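Local atomic coordinates of hydrogenase maturation factor (Thermoanaerobacter tengcongensis, PDB entry 3VTI), a protein that probably uses ATP to transfer the carbamoyl group of carbamoyl phosphate to the C-terminal cysteine of HypE during [NiFe] hydrogenase maturation. Residues E480-H485 with N516-E521; H485-S490 with V698-S703; I504-T509 with A520-C525; Y635-L640 with V678-D683. All blocks are in the same frame, centred on the assembly; numbering follows the deposited sequence.

Contact 1 (E480-H485 with N516-E521); sequences EVQHHH and NVWGAE. With FE (Fe (III) ion), chain G.
The edge of the iron site in the Kae1-like domain is built here, where Gln482 and His484 at the start of helix 483-494 meet Trp518 and Gly519. His483 binds the iron directly, with NE2 2.3 Å from the metal; His484, next to it, belongs to the second shell. Gln482 is the N-cap of the helix. Its OE1 takes the N-H of His484 at 2.9 Å and that of His485 at 3.1 Å, both from the same face of the amide. Bent at chi2 (-81°), the same side chain turns NE2 to His484 ND1, 3.0 Å away in a nearly straight bond (177°) that lies in the planes of both amide and imidazole. With ND1 held there, His484 NE2 bonds Asp507, itself an iron ligand. Across the contact, His484 CE1 packs on Trp518 CB at 3.3 Å and His484 NE2 lies 3.3 Å from Gly519 CA. The benzo part of the indole meets the glutamine amide at 48°, with Trp518 CE3 3.5 Å from Gln482 NE2. Glu521 lays its CG over a face of the His484 ring, while its OE1 holds the backbone N-H groups of both Gly519 and Ala520 and is also hydrogen-bonded to Ser595 OG. Replacing Gln482 with an alanine would probably strip the helix start of its cap and leave His484 ND1 without its donor, setting the ring freer to turn away from Asp507. His483 and His487 form the HxxxH metal motif of Kae1-like proteins, here set on a helix that Gln482 caps.

Contact 2 (H485-S490 with V698-S703); sequences HAHIAS and VLSGGS. With FE (Fe (III) ion), chain G.
His487 is the first residue of segment 485-490, on helix 483-494, to meet the strand end at Ser700 and the turn after it. Its ring lies flat against Gly701, whose CA stands 3.6 Å from the ring centroid and 1° off the ring normal, a CH-pi contact centred on one face. Pressed there, the imidazole holds NE2 2.3 Å from the iron. The backbone angles of Gly701 already call for glycine. Gly702 reaches the same metal indirectly: its N donates to a water at 3.0 Å, and that water is an iron ligand. The carbonyl O of His487 also receives a weak bond from Ser700 OG at 3.2 Å. One residue on, Ile488 turns its CG2 branch to the strand, 3.8 Å from Val698 CG1; the same valine methyl rests on the carbonyl of Ile488, 3.5 Å from its O. Ser490, a helical turn beyond His487, brings OG only loosely near Ser700 OG. Helix and strand axes pass 7.4 Å apart at 118°. His483, Asp507 and Asp734 complete the protein ligands; His487 is the second histidine of the HxxxH motif, backed by a glycine-rich turn consistent with the phosphate-side loops of the actin-like ATPase clan.

Contact 3 (I504-T509 with A520-C525); sequences IAYDGT and AEILVC. With FE (Fe (III) ion), chain G.
Two neighbouring antiparallel strands of the actin-like ATPase sheet pair here through Ala505 and Glu521, a hydrogen-bonded pair. Ala505 N donates to Glu521 O at 2.8 Å and Glu521 N returns a bond to Ala505 O at 3.0 Å. Ile504 with Ile522 and Tyr506 with Ala520 are the non-hydrogen-bonded pairs on each side, and their side chains share one face of the sheet. There Ile504 and Ile522 run alongside each other with their ends in the same direction, Ile504 CG1 3.6 Å from Ile522 CD1. Tyr506, its CG set beside its own backbone N (chi1 -67°), lowers CD1 to 3.6 Å from Ala520 CA and carries OH to 3.8 Å from Ile522 CD1. That hydroxyl bonds Thr681, so swapping Tyr506 for an alanine would probably cut this link to helix 666-692 and open a gap beside Ala520 and Ile522. Past the pairing, Asp507 OD2 binds the iron at 2.1 Å, and Thr509 O accepts a bond from an iron-bound water. The isoleucine and tyrosine face packs against helix 666-692, the Ala505 face lies under His484 and Ile488 of helix 483-494, and strands 696-700 and 530-542 continue the sheet beyond 501-506 and 520-525.

Contact 4 (Y635-L640 with V678-D683); sequences YEYEIL and VNFTYD
Tyr637 lays the face of its ring on Phe680: Phe680 CB sits over the ring centre, 3.5 Å from the centroid and 11° off the normal. The phenyl group then turns its edge to that face in a T-shaped pair, centroids 5.8 Å apart and planes at 82°. The tyrosine gets there because its CG sits between the backbone N and the carbonyl carbon (chi1 50°), which sends the ring toward helix 666-692. At its far end, OH passes Asn679 CB at 3.3 Å and donates to Asp683 OD2 at 2.5 Å. The carboxylate oxygen lies near the plane of the tyrosine ring, at its edge, whereas the hydroxyl reaches that oxygen from above the carboxylate plane. Ile639, two residues on, adds its CD1 3.8 Å from Asp683 CB and so lines the same side of the helix. Phe680 itself is buried, its side chain also touching Ile647 and Ile652. Far from the metal sites, the contact fastens the chain leading into strand 639-641 onto helix 666-692. It pairs an apolar ring face with one polar bond at the rim, and the hydroxyl is likely to ease the negative charge of Asp683 and help keep the carboxylate ionised.

From the N terminus, contact 1 ties the start of helix 483-494 to 516-521, closing a loop of about thirty residues. Inside that loop begins contact 3, whose segment 504-509, the end of strand 501-506 and the turn after it, pairs with 520-525 and closes a short loop of ten; the two contacts end on the same strand and share Ala520 and Glu521. Contact 2 starts from His485, also used by contact 1, and crosses it, closing a far longer loop at 698-703 that encloses contacts 3 and 4. Contacts 1, 2 and 3 bring helix and sheet together round one iron. Contact 4 closes 37 mostly helical residues, is reached through the Tyr506 to Thr681 bond and ties strand 639-641 to helix 666-692.

Contact 1 (E480-H485 with N516-E521)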
loop_
_atom_site.group_PDB
_atom_site.type_symbol
_atom_site.label_atom_id
_atom_site.label_comp_id
_atom_site.label_asym_id
_atom_site.label_seq_id
_atom_site.Cartn_x
_atom_site.Cartn_y
_atom_site.Cartn_z
ATOM N N GLU A 480 -6.910 34.930 -15.212
ATOM C CA GLU A 480 -6.046 35.044 -14.044
ATOM C C GLU A 480 -4.814 35.878 -14.365
ATOM O O GLU A 480 -4.306 35.857 -15.484
ATOM C CB GLU A 480 -5.679 33.673 -13.460
ATOM C CG GLU A 480 -4.852 32.798 -14.371
ATOM C CD GLU A 480 -4.402 31.503 -13.703
ATOM O OE1 GLU A 480 -3.514 30.837 -14.280
ATOM O OE2 GLU A 480 -4.931 31.154 -12.616
ATOM N N VAL A 481 -4.357 36.624 -13.372
ATOM C CA VAL A 481 -3.343 37.647 -13.569
ATOM C C VAL A 481 -2.354 37.499 -12.433
ATOM O O VAL A 481 -2.754 37.384 -11.266
ATOM C CB VAL A 481 -3.957 39.075 -13.520
ATOM C CG1 VAL A 481 -2.912 40.117 -13.776
ATOM C CG2 VAL A 481 -5.103 39.224 -14.508
ATOM N N GLN A 482 -1.070 37.475 -12.768
ATOM C CA GLN A 482 -0.038 37.356 -11.757
ATOM C C GLN A 482 0.012 38.657 -10.986
ATOM O O GLN A 482 -0.044 39.723 -11.576
ATOM C CB GLN A 482 1.326 37.019 -12.380
ATOM C CG GLN A 482 2.332 36.430 -11.401
ATOM C CD GLN A 482 3.041 37.483 -10.546
ATOM O OE1 GLN A 482 3.479 38.511 -11.044
ATOM N NE2 GLN A 482 3.158 37.216 -9.250
ATOM N N HIS A 483 0.119 38.537 -9.667
ATOM C CA HIS A 483 0.118 39.646 -8.715
ATOM C C HIS A 483 1.051 40.816 -9.048
ATOM O O HIS A 483 0.636 41.973 -9.008
ATOM C CB HIS A 483 0.460 39.107 -7.326
ATOM C CG HIS A 483 0.263 40.101 -6.225
ATOM N ND1 HIS A 483 -0.968 40.352 -5.663
ATOM C CD2 HIS A 483 1.145 40.900 -5.579
ATOM C CE1 HIS A 483 -0.840 41.268 -4.720
ATOM N NE2 HIS A 483 0.433 41.615 -4.646
ATOM N N HIS A 484 2.306 40.518 -9.363
ATOM C CA HIS A 484 3.310 41.573 -9.561
ATOM C C HIS A 484 3.226 42.204 -10.935
ATOM O O HIS A 484 3.514 43.389 -11.101
ATOM C CB HIS A 484 4.709 41.048 -9.237
ATOM C CG HIS A 484 4.820 40.565 -7.832
ATOM N ND1 HIS A 484 4.513 39.271 -7.469
ATOM C CD2 HIS A 484 5.103 41.223 -6.683
ATOM C CE1 HIS A 484 4.638 39.142 -6.159
ATOM N NE2 HIS A 484 4.994 40.311 -5.658
ATOM N N HIS A 485 2.811 41.410 -11.913
ATOM C CA HIS A 485 2.442 41.934 -13.219
ATOM C C HIS A 485 1.319 42.978 -13.059
ATOM O O HIS A 485 1.387 44.051 -13.655
ATOM C CB HIS A 485 2.014 40.779 -14.133
ATOM C CG HIS A 485 1.735 41.183 -15.546
ATOM N ND1 HIS A 485 0.964 40.418 -16.396
ATOM C CD2 HIS A 485 2.115 42.267 -16.258
ATOM C CE1 HIS A 485 0.883 41.016 -17.571
ATOM N NE2 HIS A 485 1.575 42.138 -17.515
ATOM N N ASN A 516 6.013 29.671 -5.918
ATOM C CA ASN A 516 6.691 30.273 -4.769
ATOM C C ASN A 516 6.239 31.700 -4.528
ATOM O O ASN A 516 5.581 32.291 -5.380
ATOM C CB ASN A 516 8.209 30.211 -4.954
ATOM C CG ASN A 516 8.741 28.782 -5.013
ATOM O OD1 ASN A 516 8.372 27.928 -4.201
ATOM N ND2 ASN A 516 9.610 28.517 -5.978
ATOM N N VAL A 517 6.593 32.248 -3.365
ATOM C CA VAL A 517 6.289 33.631 -3.011
ATOM C C VAL A 517 7.206 34.575 -3.796
ATOM O O VAL A 517 8.422 34.361 -3.849
ATOM C CB VAL A 517 6.468 33.864 -1.488
ATOM C CG1 VAL A 517 6.327 35.350 -1.118
ATOM C CG2 VAL A 517 5.495 33.002 -0.683
ATOM N N TRP A 518 6.613 35.604 -4.408
ATOM C CA TRP A 518 7.367 36.655 -5.105
ATOM C C TRP A 518 7.255 37.973 -4.349
ATOM O O TRP A 518 6.527 38.078 -3.361
ATOM C CB TRP A 518 6.935 36.780 -6.570
ATOM C CG TRP A 518 7.276 35.635 -7.462
ATOM C CD1 TRP A 518 7.793 34.414 -7.100
ATOM C CD2 TRP A 518 7.073 35.577 -8.876
ATOM N NE1 TRP A 518 7.948 33.617 -8.210
ATOM C CE2 TRP A 518 7.508 34.305 -9.310
ATOM C CE3 TRP A 518 6.557 36.473 -9.818
ATOM C CZ2 TRP A 518 7.450 33.914 -10.644
ATOM C CZ3 TRP A 518 6.495 36.085 -11.139
ATOM C CH2 TRP A 518 6.943 34.816 -11.542
ATOM N N GLY A 519 7.968 38.985 -4.831
ATOM C CA GLY A 519 7.974 40.297 -4.181
ATOM C C GLY A 519 9.293 41.042 -4.239
ATOM O O GLY A 519 9.484 42.024 -3.517
ATOM N N ALA A 520 10.194 40.560 -5.094
ATOM C CA ALA A 520 11.461 41.216 -5.390
ATOM C C ALA A 520 11.816 40.955 -6.857
ATOM O O ALA A 520 12.904 40.476 -7.186
ATOM C CB ALA A 520 12.553 40.715 -4.460
ATOM N N GLU A 521 10.874 41.281 -7.735
ATOM C CA GLU A 521 10.959 40.891 -9.143
ATOM C C GLU A 521 11.257 42.059 -10.069
ATOM O O GLU A 521 10.743 43.166 -9.877
ATOM C CB GLU A 521 9.660 40.222 -9.597
ATOM C CG GLU A 521 8.971 39.378 -8.539
ATOM C CD GLU A 521 9.889 38.333 -7.945
ATOM O OE1 GLU A 521 9.951 38.237 -6.699
ATOM O OE2 GLU A 521 10.553 37.616 -8.720
HETATM FE FE FE G . 1.501 43.366 -3.544
HETATM O O HOH W 1 2.167 45.189 -2.086
HETATM O O HOH W 2 1.166 42.366 -1.567
#

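Contact 2 (H485-S490 with V698-S703)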
loop_
_atom_site.group_PDB
_atom_site.type_symbol
_atom_site.label_atom_id
_atom_site.label_comp_id
_atom_site.label_asym_id
_atom_site.label_seq_id
_atom_site.Cartn_x
_atom_site.Cartn_y
_atom_site.Cartn_z
ATOM N N HIS A 485 2.811 41.410 -11.913
ATOM C CA HIS A 485 2.442 41.934 -13.219
ATOM C C HIS A 485 1.319 42.978 -13.059
ATOM O O HIS A 485 1.387 44.051 -13.655
ATOM C CB HIS A 485 2.014 40.779 -14.133
ATOM C CG HIS A 485 1.735 41.183 -15.546
ATOM N ND1 HIS A 485 0.964 40.418 -16.396
ATOM C CD2 HIS A 485 2.115 42.267 -16.258
ATOM C CE1 HIS A 485 0.883 41.016 -17.571
ATOM N NE2 HIS A 485 1.575 42.138 -17.515
ATOM N N ALA A 486 0.319 42.673 -12.231
ATOM C CA ALA A 486 -0.775 43.610 -11.957
ATOM C C ALA A 486 -0.305 44.898 -11.265
ATOM O O ALA A 486 -0.873 45.972 -11.499
ATOM C CB ALA A 486 -1.884 42.937 -11.161
ATOM N N HIS A 487 0.714 44.795 -10.412
ATOM C CA HIS A 487 1.337 45.974 -9.845
ATOM C C HIS A 487 1.926 46.870 -10.945
ATOM O O HIS A 487 1.609 48.064 -11.036
ATOM C CB HIS A 487 2.443 45.583 -8.860
ATOM C CG HIS A 487 1.980 45.424 -7.447
ATOM N ND1 HIS A 487 1.210 46.368 -6.804
ATOM C CD2 HIS A 487 2.204 44.438 -6.543
ATOM C CE1 HIS A 487 0.962 45.960 -5.570
ATOM N NE2 HIS A 487 1.556 44.792 -5.387
ATOM N N ILE A 488 2.796 46.297 -11.773
ATOM C CA ILE A 488 3.407 47.042 -12.868
ATOM C C ILE A 488 2.325 47.684 -13.739
ATOM O O ILE A 488 2.389 48.885 -14.041
ATOM C CB ILE A 488 4.333 46.140 -13.721
ATOM C CG1 ILE A 488 5.397 45.460 -12.847
ATOM C CG2 ILE A 488 4.965 46.927 -14.864
ATOM C CD1 ILE A 488 6.083 46.371 -11.844
ATOM N N ALA A 489 1.321 46.888 -14.108
ATOM C CA ALA A 489 0.254 47.345 -14.997
ATOM C C ALA A 489 -0.613 48.458 -14.397
ATOM O O ALA A 489 -1.114 49.314 -15.136
ATOM C CB ALA A 489 -0.603 46.190 -15.434
ATOM N N SER A 490 -0.776 48.449 -13.072
ATOM C CA SER A 490 -1.621 49.422 -12.401
ATOM C C SER A 490 -1.025 50.804 -12.591
ATOM O O SER A 490 -1.742 51.799 -12.785
ATOM C CB SER A 490 -1.760 49.094 -10.911
ATOM O OG SER A 490 -0.624 49.508 -10.169
ATOM N N VAL A 698 9.038 50.922 -14.725
ATOM C CA VAL A 698 7.908 51.078 -13.831
ATOM C C VAL A 698 8.267 50.546 -12.436
ATOM O O VAL A 698 8.839 49.458 -12.295
ATOM C CB VAL A 698 6.650 50.384 -14.405
ATOM C CG1 VAL A 698 5.516 50.350 -13.379
ATOM C CG2 VAL A 698 6.202 51.083 -15.675
ATOM N N LEU A 699 7.952 51.339 -11.417
ATOM C CA LEU A 699 8.185 50.943 -10.036
ATOM C C LEU A 699 6.839 50.822 -9.351
ATOM O O LEU A 699 6.071 51.800 -9.307
ATOM C CB LEU A 699 9.051 51.976 -9.295
ATOM C CG LEU A 699 10.287 52.575 -9.978
ATOM C CD1 LEU A 699 10.903 53.655 -9.105
ATOM C CD2 LEU A 699 11.305 51.506 -10.278
ATOM N N SER A 700 6.552 49.626 -8.830
ATOM C CA SER A 700 5.329 49.384 -8.069
ATOM C C SER A 700 5.512 48.265 -7.032
ATOM O O SER A 700 6.599 47.697 -6.895
ATOM C CB SER A 700 4.148 49.099 -9.009
ATOM O OG SER A 700 2.908 49.352 -8.358
ATOM N N GLY A 701 4.441 47.959 -6.304
ATOM C CA GLY A 701 4.519 47.102 -5.147
ATOM C C GLY A 701 4.662 47.928 -3.882
ATOM O O GLY A 701 5.305 48.979 -3.888
ATOM N N GLY A 702 4.080 47.420 -2.791
ATOM C CA GLY A 702 4.065 48.066 -1.484
ATOM C C GLY A 702 5.373 48.627 -0.966
ATOM O O GLY A 702 5.356 49.624 -0.240
ATOM N N SER A 703 6.503 48.010 -1.327
ATOM C CA SER A 703 7.817 48.457 -0.845
ATOM C C SER A 703 8.094 49.915 -1.201
ATOM O O SER A 703 8.857 50.599 -0.506
ATOM C CB SER A 703 8.951 47.587 -1.398
ATOM O OG SER A 703 8.868 46.264 -0.904
HETATM FE FE FE G . 1.501 43.366 -3.544
HETATM O O HOH W 1 2.167 45.189 -2.086
HETATM O O HOH W 2 1.166 42.366 -1.567
#

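Contact 3 (I504-T509 with A520-C525)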
loop_
_atom_site.group_PDB
_atom_site.type_symbol
_atom_site.label_atom_id
_atom_site.label_comp_id
_atom_site.label_asym_id
_atom_site.label_seq_id
_atom_site.Cartn_x
_atom_site.Cartn_y
_atom_site.Cartn_z
ATOM N N ILE A 504 9.675 46.933 -12.055
ATOM C CA ILE A 504 10.293 46.618 -10.775
ATOM C C ILE A 504 9.208 46.490 -9.707
ATOM O O ILE A 504 8.676 47.478 -9.204
ATOM C CB ILE A 504 11.420 47.637 -10.413
ATOM C CG1 ILE A 504 12.451 47.697 -11.561
ATOM C CG2 ILE A 504 12.094 47.272 -9.092
ATOM C CD1 ILE A 504 13.486 48.814 -11.490
ATOM N N ALA A 505 8.883 45.247 -9.381
ATOM C CA ALA A 505 7.807 44.924 -8.455
ATOM C C ALA A 505 8.351 44.415 -7.120
ATOM O O ALA A 505 8.683 43.233 -6.978
ATOM C CB ALA A 505 6.866 43.912 -9.073
ATOM N N TYR A 506 8.448 45.332 -6.156
ATOM C CA TYR A 506 8.934 45.039 -4.807
ATOM C C TYR A 506 7.813 45.177 -3.776
ATOM O O TYR A 506 7.227 46.255 -3.611
ATOM C CB TYR A 506 10.072 45.980 -4.405
ATOM C CG TYR A 506 11.373 45.838 -5.156
ATOM C CD1 TYR A 506 11.610 44.769 -6.015
ATOM C CD2 TYR A 506 12.404 46.761 -4.956
ATOM C CE1 TYR A 506 12.832 44.645 -6.693
ATOM C CE2 TYR A 506 13.627 46.643 -5.626
ATOM C CZ TYR A 506 13.828 45.589 -6.485
ATOM O OH TYR A 506 15.022 45.488 -7.132
ATOM N N ASP A 507 7.535 44.084 -3.073
ATOM C CA ASP A 507 6.590 44.088 -1.957
ATOM C C ASP A 507 6.830 42.895 -1.035
ATOM O O ASP A 507 7.899 42.268 -1.082
ATOM C CB ASP A 507 5.131 44.164 -2.448
ATOM C CG ASP A 507 4.670 42.908 -3.176
ATOM O OD1 ASP A 507 5.435 41.938 -3.316
ATOM O OD2 ASP A 507 3.502 42.891 -3.612
ATOM N N GLY A 508 5.845 42.591 -0.198
ATOM C CA GLY A 508 5.966 41.497 0.746
ATOM C C GLY A 508 5.717 40.147 0.108
ATOM O O GLY A 508 6.561 39.259 0.180
ATOM N N THR A 509 4.565 39.986 -0.528
ATOM C CA THR A 509 4.165 38.673 -0.981
ATOM C C THR A 509 3.100 38.718 -2.047
ATOM O O THR A 509 2.324 39.646 -2.121
ATOM C CB THR A 509 3.692 37.800 0.199
ATOM O OG1 THR A 509 3.204 36.546 -0.296
ATOM C CG2 THR A 509 2.585 38.496 0.950
ATOM N N ALA A 520 10.194 40.560 -5.094
ATOM C CA ALA A 520 11.461 41.216 -5.390
ATOM C C ALA A 520 11.816 40.955 -6.857
ATOM O O ALA A 520 12.904 40.476 -7.186
ATOM C CB ALA A 520 12.553 40.715 -4.460
ATOM N N GLU A 521 10.874 41.281 -7.735
ATOM C CA GLU A 521 10.959 40.891 -9.143
ATOM C C GLU A 521 11.257 42.059 -10.069
ATOM O O GLU A 521 10.743 43.166 -9.877
ATOM C CB GLU A 521 9.660 40.222 -9.597
ATOM C CG GLU A 521 8.971 39.378 -8.539
ATOM C CD GLU A 521 9.889 38.333 -7.945
ATOM O OE1 GLU A 521 9.951 38.237 -6.699
ATOM O OE2 GLU A 521 10.553 37.616 -8.720
ATOM N N ILE A 522 12.118 41.799 -11.054
ATOM C CA ILE A 522 12.203 42.637 -12.249
ATOM C C ILE A 522 11.614 41.864 -13.412
ATOM O O ILE A 522 12.093 40.784 -13.758
ATOM C CB ILE A 522 13.633 43.024 -12.634
ATOM C CG1 ILE A 522 14.489 43.324 -11.400
ATOM C CG2 ILE A 522 13.588 44.185 -13.631
ATOM C CD1 ILE A 522 14.279 44.650 -10.801
ATOM N N LEU A 523 10.562 42.426 -13.997
ATOM C CA LEU A 523 9.881 41.810 -15.115
ATOM C C LEU A 523 10.048 42.669 -16.352
ATOM O O LEU A 523 10.150 43.893 -16.252
ATOM C CB LEU A 523 8.389 41.666 -14.817
ATOM C CG LEU A 523 7.909 41.172 -13.449
ATOM C CD1 LEU A 523 6.404 41.342 -13.354
ATOM C CD2 LEU A 523 8.326 39.727 -13.177
ATOM N N VAL A 524 10.104 42.025 -17.511
ATOM C CA VAL A 524 9.893 42.704 -18.773
ATOM C C VAL A 524 8.451 42.393 -19.124
ATOM O O VAL A 524 8.108 41.237 -19.343
ATOM C CB VAL A 524 10.850 42.181 -19.869
ATOM C CG1 VAL A 524 10.423 42.657 -21.250
ATOM C CG2 VAL A 524 12.254 42.629 -19.591
ATOM N N CYS A 525 7.591 43.405 -19.148
ATOM C CA CYS A 525 6.181 43.145 -19.447
ATOM C C CYS A 525 5.443 44.198 -20.265
ATOM O O CYS A 525 5.844 45.363 -20.322
ATOM C CB CYS A 525 5.388 42.846 -18.161
ATOM S SG CYS A 525 5.443 44.068 -16.899
HETATM FE FE FE G . 1.501 43.366 -3.544
HETATM O O HOH W 2 1.166 42.366 -1.567
HETATM O O HOH W 1 2.167 45.189 -2.086
#

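Contact 4 (Y635-L640 with V678-D683)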
loop_
_atom_site.group_PDB
_atom_site.type_symbol
_atom_site.label_atom_id
_atom_site.label_comp_id
_atom_site.label_asym_id
_atom_site.label_seq_id
_atom_site.Cartn_x
_atom_site.Cartn_y
_atom_site.Cartn_z
ATOM N N TYR A 635 26.604 48.532 0.519
ATOM C CA TYR A 635 27.272 47.233 0.649
ATOM C C TYR A 635 27.523 46.581 -0.710
ATOM O O TYR A 635 26.759 46.792 -1.643
ATOM C CB TYR A 635 26.426 46.284 1.503
ATOM C CG TYR A 635 26.240 46.710 2.942
ATOM C CD1 TYR A 635 27.299 46.652 3.848
ATOM C CD2 TYR A 635 24.989 47.146 3.405
ATOM C CE1 TYR A 635 27.125 47.024 5.171
ATOM C CE2 TYR A 635 24.808 47.529 4.721
ATOM C CZ TYR A 635 25.877 47.466 5.605
ATOM O OH TYR A 635 25.695 47.850 6.922
ATOM N N GLU A 636 28.580 45.774 -0.807
ATOM C CA GLU A 636 28.906 45.045 -2.045
ATOM C C GLU A 636 27.867 43.980 -2.385
ATOM O O GLU A 636 27.279 43.371 -1.489
ATOM C CB GLU A 636 30.288 44.394 -1.951
ATOM C CG GLU A 636 31.415 45.378 -1.659
ATOM C CD GLU A 636 32.739 44.694 -1.392
ATOM O OE1 GLU A 636 33.426 44.341 -2.377
ATOM O OE2 GLU A 636 33.099 44.524 -0.206
ATOM N N TYR A 637 27.652 43.764 -3.681
ATOM C CA TYR A 637 26.738 42.733 -4.162
ATOM C C TYR A 637 27.215 42.141 -5.484
ATOM O O TYR A 637 27.858 42.822 -6.283
ATOM C CB TYR A 637 25.306 43.278 -4.300
ATOM C CG TYR A 637 25.212 44.568 -5.071
ATOM C CD1 TYR A 637 25.207 44.567 -6.465
ATOM C CD2 TYR A 637 25.141 45.790 -4.412
ATOM C CE1 TYR A 637 25.145 45.746 -7.186
ATOM C CE2 TYR A 637 25.070 46.977 -5.118
ATOM C CZ TYR A 637 25.074 46.948 -6.512
ATOM O OH TYR A 637 25.014 48.116 -7.235
ATOM N N GLU A 638 26.896 40.867 -5.695
ATOM C CA GLU A 638 27.174 40.176 -6.948
ATOM C C GLU A 638 25.864 39.861 -7.645
ATOM O O GLU A 638 24.982 39.189 -7.080
ATOM C CB GLU A 638 27.903 38.846 -6.711
ATOM C CG GLU A 638 29.137 38.872 -5.800
ATOM C CD GLU A 638 29.607 37.458 -5.418
ATOM O OE1 GLU A 638 29.766 36.611 -6.335
ATOM O OE2 GLU A 638 29.820 37.198 -4.203
ATOM N N ILE A 639 25.734 40.346 -8.873
ATOM C CA ILE A 639 24.647 39.916 -9.734
ATOM C C ILE A 639 25.118 38.667 -10.479
ATOM O O ILE A 639 26.054 38.711 -11.281
ATOM C CB ILE A 639 24.205 41.030 -10.698
ATOM C CG1 ILE A 639 23.700 42.234 -9.900
ATOM C CG2 ILE A 639 23.137 40.520 -11.677
ATOM C CD1 ILE A 639 23.635 43.515 -10.692
ATOM N N LEU A 640 24.468 37.552 -10.182
ATOM C CA LEU A 640 24.854 36.262 -10.705
ATOM C C LEU A 640 23.864 35.848 -11.781
ATOM O O LEU A 640 22.652 35.928 -11.580
ATOM C CB LEU A 640 24.866 35.243 -9.566
ATOM C CG LEU A 640 25.925 34.144 -9.584
ATOM C CD1 LEU A 640 27.314 34.727 -9.311
ATOM C CD2 LEU A 640 25.570 33.064 -8.563
ATOM N N VAL A 678 18.651 50.250 -3.726
ATOM C CA VAL A 678 18.657 51.246 -4.798
ATOM C C VAL A 678 19.737 50.927 -5.848
ATOM O O VAL A 678 19.432 50.810 -7.037
ATOM C CB VAL A 678 18.826 52.708 -4.250
ATOM C CG1 VAL A 678 18.950 53.711 -5.401
ATOM C CG2 VAL A 678 17.653 53.100 -3.345
ATOM N N ASN A 679 20.982 50.760 -5.402
ATOM C CA ASN A 679 22.107 50.485 -6.319
ATOM C C ASN A 679 22.007 49.189 -7.133
ATOM O O ASN A 679 22.190 49.221 -8.349
ATOM C CB ASN A 679 23.466 50.577 -5.600
ATOM C CG ASN A 679 23.848 52.020 -5.228
ATOM O OD1 ASN A 679 23.082 52.963 -5.454
ATOM N ND2 ASN A 679 25.024 52.183 -4.636
ATOM N N PHE A 680 21.704 48.059 -6.491
ATOM C CA PHE A 680 21.576 46.819 -7.266
ATOM C C PHE A 680 20.366 46.787 -8.192
ATOM O O PHE A 680 20.428 46.184 -9.265
ATOM C CB PHE A 680 21.743 45.530 -6.426
ATOM C CG PHE A 680 20.573 45.171 -5.525
ATOM C CD1 PHE A 680 19.284 44.987 -6.031
ATOM C CD2 PHE A 680 20.795 44.915 -4.176
ATOM C CE1 PHE A 680 18.234 44.628 -5.194
ATOM C CE2 PHE A 680 19.738 44.555 -3.330
ATOM C CZ PHE A 680 18.466 44.411 -3.837
ATOM N N THR A 681 19.283 47.451 -7.780
ATOM C CA THR A 681 18.096 47.601 -8.620
ATOM C C THR A 681 18.418 48.439 -9.865
ATOM O O THR A 681 17.992 48.110 -10.976
ATOM C CB THR A 681 16.931 48.233 -7.837
ATOM O OG1 THR A 681 16.700 47.482 -6.638
ATOM C CG2 THR A 681 15.655 48.246 -8.675
ATOM N N TYR A 682 19.187 49.510 -9.665
ATOM C CA TYR A 682 19.655 50.361 -10.745
ATOM C C TYR A 682 20.561 49.576 -11.686
ATOM O O TYR A 682 20.450 49.707 -12.903
ATOM C CB TYR A 682 20.383 51.573 -10.158
ATOM C CG TYR A 682 21.167 52.407 -11.151
ATOM C CD1 TYR A 682 20.583 53.502 -11.786
ATOM C CD2 TYR A 682 22.501 52.112 -11.442
ATOM C CE1 TYR A 682 21.306 54.275 -12.696
ATOM C CE2 TYR A 682 23.232 52.873 -12.345
ATOM C CZ TYR A 682 22.628 53.954 -12.975
ATOM O OH TYR A 682 23.345 54.717 -13.875
ATOM N N ASP A 683 21.464 48.773 -11.124
ATOM C CA ASP A 683 22.381 47.948 -11.927
ATOM C C ASP A 683 21.648 46.909 -12.766
ATOM O O ASP A 683 22.033 46.643 -13.900
ATOM C CB ASP A 683 23.411 47.248 -11.042
ATOM C CG ASP A 683 24.586 48.123 -10.715
ATOM O OD1 ASP A 683 24.842 49.104 -11.438
ATOM O OD2 ASP A 683 25.281 47.818 -9.737
#